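PDB 3LMZ: putative sugar isomerase from Parabacteroides distasonis, which is of unconfirmed function but has a xylose isomerase-like TIM-barrel fold and probably acts on a sugar or related substrate, perhaps as an isomerase. Local coordinates for residues A[210-213]-A[214-217]; A[140-143]-A[144-148]. One frame throughout, in Å; residues are numbered along the deposited sequence.

Interaction 1 of 2, residues A[210-213]-A[214-217]; sequences IDFP and ALIR
Regular i to i+4 bonding of helix 212-221 begins at Asp211 O, which accepts from Leu215 N, and continues with Ile216 N to Phe212 O at 2.8 Å and Arg217 N to Pro213 O. Asp211 is the N-cap. With CG anti to the backbone N (chi1 -170°), its carboxylate swings over the helix start, and OD1 accepts from Ala214 N at 3.1 Å. The bond is fairly straight at the hydrogen (163°), yet the donor meets OD1 from above the carboxylate plane, 63° out of it. The same carboxylate rests on the Ala214 methyl, Asp211 CG lying 3.3 Å from Ala214 CB. Replacing Asp211 by an alanine removes the carboxylate and would probably leave the Ala214 N-H without its side-chain acceptor and uncover the neighbouring methyl.

Phe212 and Leu215 run side by side in the same direction, with Phe212 CD1 4.0 Å from Leu215 CD2. Ile210 CG2 sits over the centre of one face of the Phe212 ring, which also meets Val253 of helix 240-256. The extended Arg217 chain passes Pro213 O and brings one guanidinium face over Pro213 C, and Arg217 NH2 comes within 3.9 Å of Pro213 CB. Pro213 also packs on Leu256 of the second subunit.

Pro213 has no N-H to donate, which costs nothing in a first turn. The Asp211 carboxylate would probably interact favourably with the helix dipole, and with the Arg217 guanidinium only through space, since Asp211 OD1 and Arg217 NH1 stand 5.2 Å apart.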
loop_
_atom_site.group_PDB
_atom_site.type_symbol
_atom_site.label_atom_id
_atom_site.label_comp_id
_atom_site.label_asym_id
_atom_site.label_seq_id
_atom_site.Cartn_x
_atom_site.Cartn_y
_atom_site.Cartn_z
ATOM N N ILE A 210 -0.153 -9.763 -12.570
ATOM C CA ILE A 210 -0.301 -8.663 -13.531
ATOM C C ILE A 210 0.994 -7.832 -13.586
ATOM O O ILE A 210 1.609 -7.604 -12.537
ATOM C CB ILE A 210 -1.483 -7.755 -13.169
ATOM C CG1 ILE A 210 -2.804 -8.485 -13.331
ATOM C CG2 ILE A 210 -1.404 -6.448 -14.004
ATOM C CD1 ILE A 210 -3.329 -8.624 -14.777
ATOM N N ASP A 211 1.458 -7.510 -14.796
ATOM C CA ASP A 211 2.688 -6.741 -14.940
ATOM C C ASP A 211 2.342 -5.245 -14.924
ATOM O O ASP A 211 2.083 -4.616 -15.949
ATOM C CB ASP A 211 3.343 -7.116 -16.249
ATOM C CG ASP A 211 4.763 -6.566 -16.411
ATOM O OD1 ASP A 211 5.139 -5.607 -15.709
ATOM O OD2 ASP A 211 5.479 -7.144 -17.275
ATOM N N PHE A 212 2.334 -4.684 -13.731
ATOM C CA PHE A 212 1.994 -3.292 -13.598
ATOM C C PHE A 212 3.004 -2.319 -14.230
ATOM O O PHE A 212 2.592 -1.337 -14.867
ATOM C CB PHE A 212 1.643 -2.945 -12.120
ATOM C CG PHE A 212 0.269 -3.428 -11.718
ATOM C CD1 PHE A 212 -0.862 -2.782 -12.199
ATOM C CD2 PHE A 212 0.105 -4.622 -11.023
ATOM C CE1 PHE A 212 -2.149 -3.308 -11.896
ATOM C CE2 PHE A 212 -1.150 -5.103 -10.701
ATOM C CZ PHE A 212 -2.251 -4.493 -11.161
ATOM N N PRO A 213 4.338 -2.553 -14.043
ATOM C CA PRO A 213 5.247 -1.705 -14.726
ATOM C C PRO A 213 4.999 -1.648 -16.248
ATOM O O PRO A 213 5.029 -0.585 -16.849
ATOM C CB PRO A 213 6.599 -2.304 -14.347
ATOM C CG PRO A 213 6.403 -2.829 -13.032
ATOM C CD PRO A 213 5.004 -3.413 -13.058
ATOM N N ALA A 214 4.763 -2.806 -16.860
ATOM C CA ALA A 214 4.501 -2.852 -18.277
ATOM C C ALA A 214 3.222 -2.092 -18.661
ATOM O O ALA A 214 3.176 -1.412 -19.706
ATOM C CB ALA A 214 4.475 -4.318 -18.780
ATOM N N LEU A 215 2.216 -2.228 -17.812
ATOM C CA LEU A 215 0.943 -1.562 -18.000
ATOM C C LEU A 215 1.162 -0.032 -17.956
ATOM O O LEU A 215 0.709 0.715 -18.830
ATOM C CB LEU A 215 -0.064 -2.075 -16.961
ATOM C CG LEU A 215 -1.477 -1.570 -17.095
ATOM C CD1 LEU A 215 -2.171 -2.159 -18.386
ATOM C CD2 LEU A 215 -2.365 -1.797 -15.823
ATOM N N ILE A 216 1.900 0.418 -16.963
ATOM C CA ILE A 216 2.176 1.849 -16.825
ATOM C C ILE A 216 2.973 2.402 -18.014
ATOM O O ILE A 216 2.633 3.445 -18.570
ATOM C CB ILE A 216 2.943 2.093 -15.543
ATOM C CG1 ILE A 216 1.985 1.912 -14.362
ATOM C CG2 ILE A 216 3.699 3.446 -15.560
ATOM C CD1 ILE A 216 1.096 3.018 -14.108
ATOM N N ARG A 217 3.993 1.670 -18.466
ATOM C CA ARG A 217 4.734 2.111 -19.618
ATOM C C ARG A 217 3.849 2.160 -20.853
ATOM O O ARG A 217 3.967 3.071 -21.678
ATOM C CB ARG A 217 5.943 1.202 -19.870
ATOM C CG ARG A 217 7.069 1.364 -18.901
ATOM C CD ARG A 217 8.265 0.481 -19.301
ATOM N NE ARG A 217 9.015 0.171 -18.098
ATOM C CZ ARG A 217 8.979 -0.997 -17.452
ATOM N NH1 ARG A 217 8.309 -2.062 -17.928
ATOM N NH2 ARG A 217 9.701 -1.120 -16.353
#

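Interaction 2 of 2, residues A[140-143]-A[144-148]; sequences TYPD and ATDVW
Asp143 caps the N-terminus of helix 144-151, the helix of a beta-alpha-beta crossover that joins the parallel neighbours 128-132 and 158-163 of the TIM barrel. The Asp143 CG lies between the backbone N and the carbonyl carbon (chi1 69°), which turns the carboxylate in toward the first turn. OD1 then accepts from Asp146 N at 2.9 Å, the donor arriving nearly in line with the C-O bond of the carboxylate. The backbone adds a helical bond from Val147 N to Asp143 O at 3.3 Å. The other carboxylate oxygen is held from outside, Asp143 OD2 accepting from Asn170 ND2, so both branches of the cap are engaged.

Asp146 answers from the helix by reaching back over the preceding loop. A first torsion of -172° sends its carboxylate away from its own N, toward Tyr141 and Pro142, and the side chain crosses both at about a right angle. Its OD2 lies 3.6 Å from Pro142 CD and 3.3 Å from Tyr141 CA, and its carboxylate plane is turned 57° from the tyrosine ring. The bond from Tyr141 N to Asp146 OD2 is weak, 3.4 Å long and bent. Tyr112 OH is hydrogen-bonded to both of these atoms and so links the loop to the helix, as the firmer partner of Asp146 OD2.

The Tyr141 hydroxyl is hydrogen-bonded to Pro110 O, and the ring packs edge-to-face with Tyr112, which helps fix the ring's rotation. Val147, crossing it at nearly a right angle, shares with it the apolar side chain of Ile131 on strand 128-132. The ring is approached obliquely by one valine methyl, Val147 CG2, which stands 3.8 Å from Tyr141 CD1.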
loop_
_atom_site.group_PDB
_atom_site.type_symbol
_atom_site.label_atom_id
_atom_site.label_comp_id
_atom_site.label_asym_id
_atom_site.label_seq_id
_atom_site.Cartn_x
_atom_site.Cartn_y
_atom_site.Cartn_z
ATOM N N THR A 140 -20.601 -13.600 -22.289
ATOM C CA THR A 140 -20.633 -12.382 -23.055
ATOM C C THR A 140 -19.504 -11.468 -22.595
ATOM O O THR A 140 -19.298 -11.277 -21.411
ATOM C CB THR A 140 -21.951 -11.669 -22.848
ATOM O OG1 THR A 140 -23.025 -12.594 -23.143
ATOM C CG2 THR A 140 -22.043 -10.454 -23.771
ATOM N N TYR A 141 -18.765 -10.954 -23.567
ATOM C CA TYR A 141 -17.605 -10.097 -23.339
ATOM C C TYR A 141 -16.573 -10.703 -22.418
ATOM O O TYR A 141 -16.189 -10.087 -21.426
ATOM C CB TYR A 141 -18.002 -8.710 -22.809
ATOM C CG TYR A 141 -19.117 -8.049 -23.574
ATOM C CD1 TYR A 141 -18.962 -7.717 -24.897
ATOM C CD2 TYR A 141 -20.332 -7.748 -22.945
ATOM C CE1 TYR A 141 -20.022 -7.140 -25.630
ATOM C CE2 TYR A 141 -21.389 -7.156 -23.632
ATOM C CZ TYR A 141 -21.225 -6.849 -24.968
ATOM O OH TYR A 141 -22.308 -6.282 -25.655
ATOM N N PRO A 142 -16.100 -11.918 -22.751
ATOM C CA PRO A 142 -15.104 -12.499 -21.865
ATOM C C PRO A 142 -13.794 -11.757 -21.809
ATOM O O PRO A 142 -13.118 -11.779 -20.754
ATOM C CB PRO A 142 -14.865 -13.911 -22.442
ATOM C CG PRO A 142 -15.337 -13.854 -23.829
ATOM C CD PRO A 142 -16.403 -12.767 -23.908
ATOM N N ASP A 143 -13.412 -11.106 -22.922
ATOM C CA ASP A 143 -12.104 -10.466 -22.995
ATOM C C ASP A 143 -12.070 -9.221 -23.917
ATOM O O ASP A 143 -13.059 -8.873 -24.584
ATOM C CB ASP A 143 -11.007 -11.489 -23.353
ATOM C CG ASP A 143 -11.114 -12.027 -24.802
ATOM O OD1 ASP A 143 -11.910 -11.507 -25.619
ATOM O OD2 ASP A 143 -10.389 -13.034 -25.093
ATOM N N ALA A 144 -10.917 -8.582 -24.015
ATOM C CA ALA A 144 -10.804 -7.327 -24.730
ATOM C C ALA A 144 -11.040 -7.576 -26.229
ATOM O O ALA A 144 -11.725 -6.783 -26.879
ATOM C CB ALA A 144 -9.432 -6.742 -24.501
ATOM N N THR A 145 -10.546 -8.699 -26.766
ATOM C CA THR A 145 -10.730 -9.003 -28.189
ATOM C C THR A 145 -12.182 -9.135 -28.536
ATOM O O THR A 145 -12.628 -8.657 -29.583
ATOM C CB THR A 145 -10.007 -10.292 -28.569
ATOM O OG1 THR A 145 -8.614 -10.118 -28.294
ATOM C CG2 THR A 145 -10.286 -10.668 -30.068
ATOM N N ASP A 146 -12.958 -9.749 -27.642
ATOM C CA ASP A 146 -14.389 -9.901 -27.916
ATOM C C ASP A 146 -15.104 -8.551 -27.944
ATOM O O ASP A 146 -15.965 -8.339 -28.790
ATOM C CB ASP A 146 -15.063 -10.773 -26.877
ATOM C CG ASP A 146 -16.495 -11.086 -27.249
ATOM O OD1 ASP A 146 -16.682 -11.855 -28.229
ATOM O OD2 ASP A 146 -17.432 -10.556 -26.617
ATOM N N VAL A 147 -14.722 -7.621 -27.101
ATOM C CA VAL A 147 -15.333 -6.310 -27.127
ATOM C C VAL A 147 -14.919 -5.590 -28.366
ATOM O O VAL A 147 -15.786 -5.014 -29.054
ATOM C CB VAL A 147 -14.997 -5.455 -25.897
ATOM C CG1 VAL A 147 -15.626 -4.052 -26.036
ATOM C CG2 VAL A 147 -15.498 -6.126 -24.640
ATOM N N TRP A 148 -13.651 -5.714 -28.744
ATOM C CA TRP A 148 -13.146 -5.125 -29.960
ATOM C C TRP A 148 -13.927 -5.591 -31.177
ATOM O O TRP A 148 -14.386 -4.779 -31.972
ATOM C CB TRP A 148 -11.667 -5.419 -30.140
ATOM C CG TRP A 148 -11.029 -4.816 -31.374
ATOM C CD1 TRP A 148 -10.729 -5.452 -32.570
ATOM C CD2 TRP A 148 -10.641 -3.451 -31.541
ATOM N NE1 TRP A 148 -10.140 -4.548 -33.441
ATOM C CE2 TRP A 148 -10.073 -3.319 -32.836
ATOM C CE3 TRP A 148 -10.658 -2.334 -30.697
ATOM C CZ2 TRP A 148 -9.516 -2.108 -33.289
ATOM C CZ3 TRP A 148 -10.099 -1.150 -31.148
ATOM C CH2 TRP A 148 -9.555 -1.035 -32.423
#

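Overall arrangement
Interactions 1 and 2 are two aspartate-capped helix starts of one barrel, with centres 21 Å apart and nearest atoms about 11 Å apart, so they do not touch. Interaction 2 starts the helix after strand 128-132; interaction 1 opens helix 212-221, which leads to strand 227-230. Helix 164-169 lies between them: its Val164 meets Ile210 and Leu215 of interaction 1, while its Asp167 OD1 accepts from Ala144 N of interaction 2. Residues 210-217 reach the second subunit and 140-148 do not. TIM barrels carry their active site at the C-terminal ends of the strands, where the following helices begin, so both helix starts probably lie toward that side.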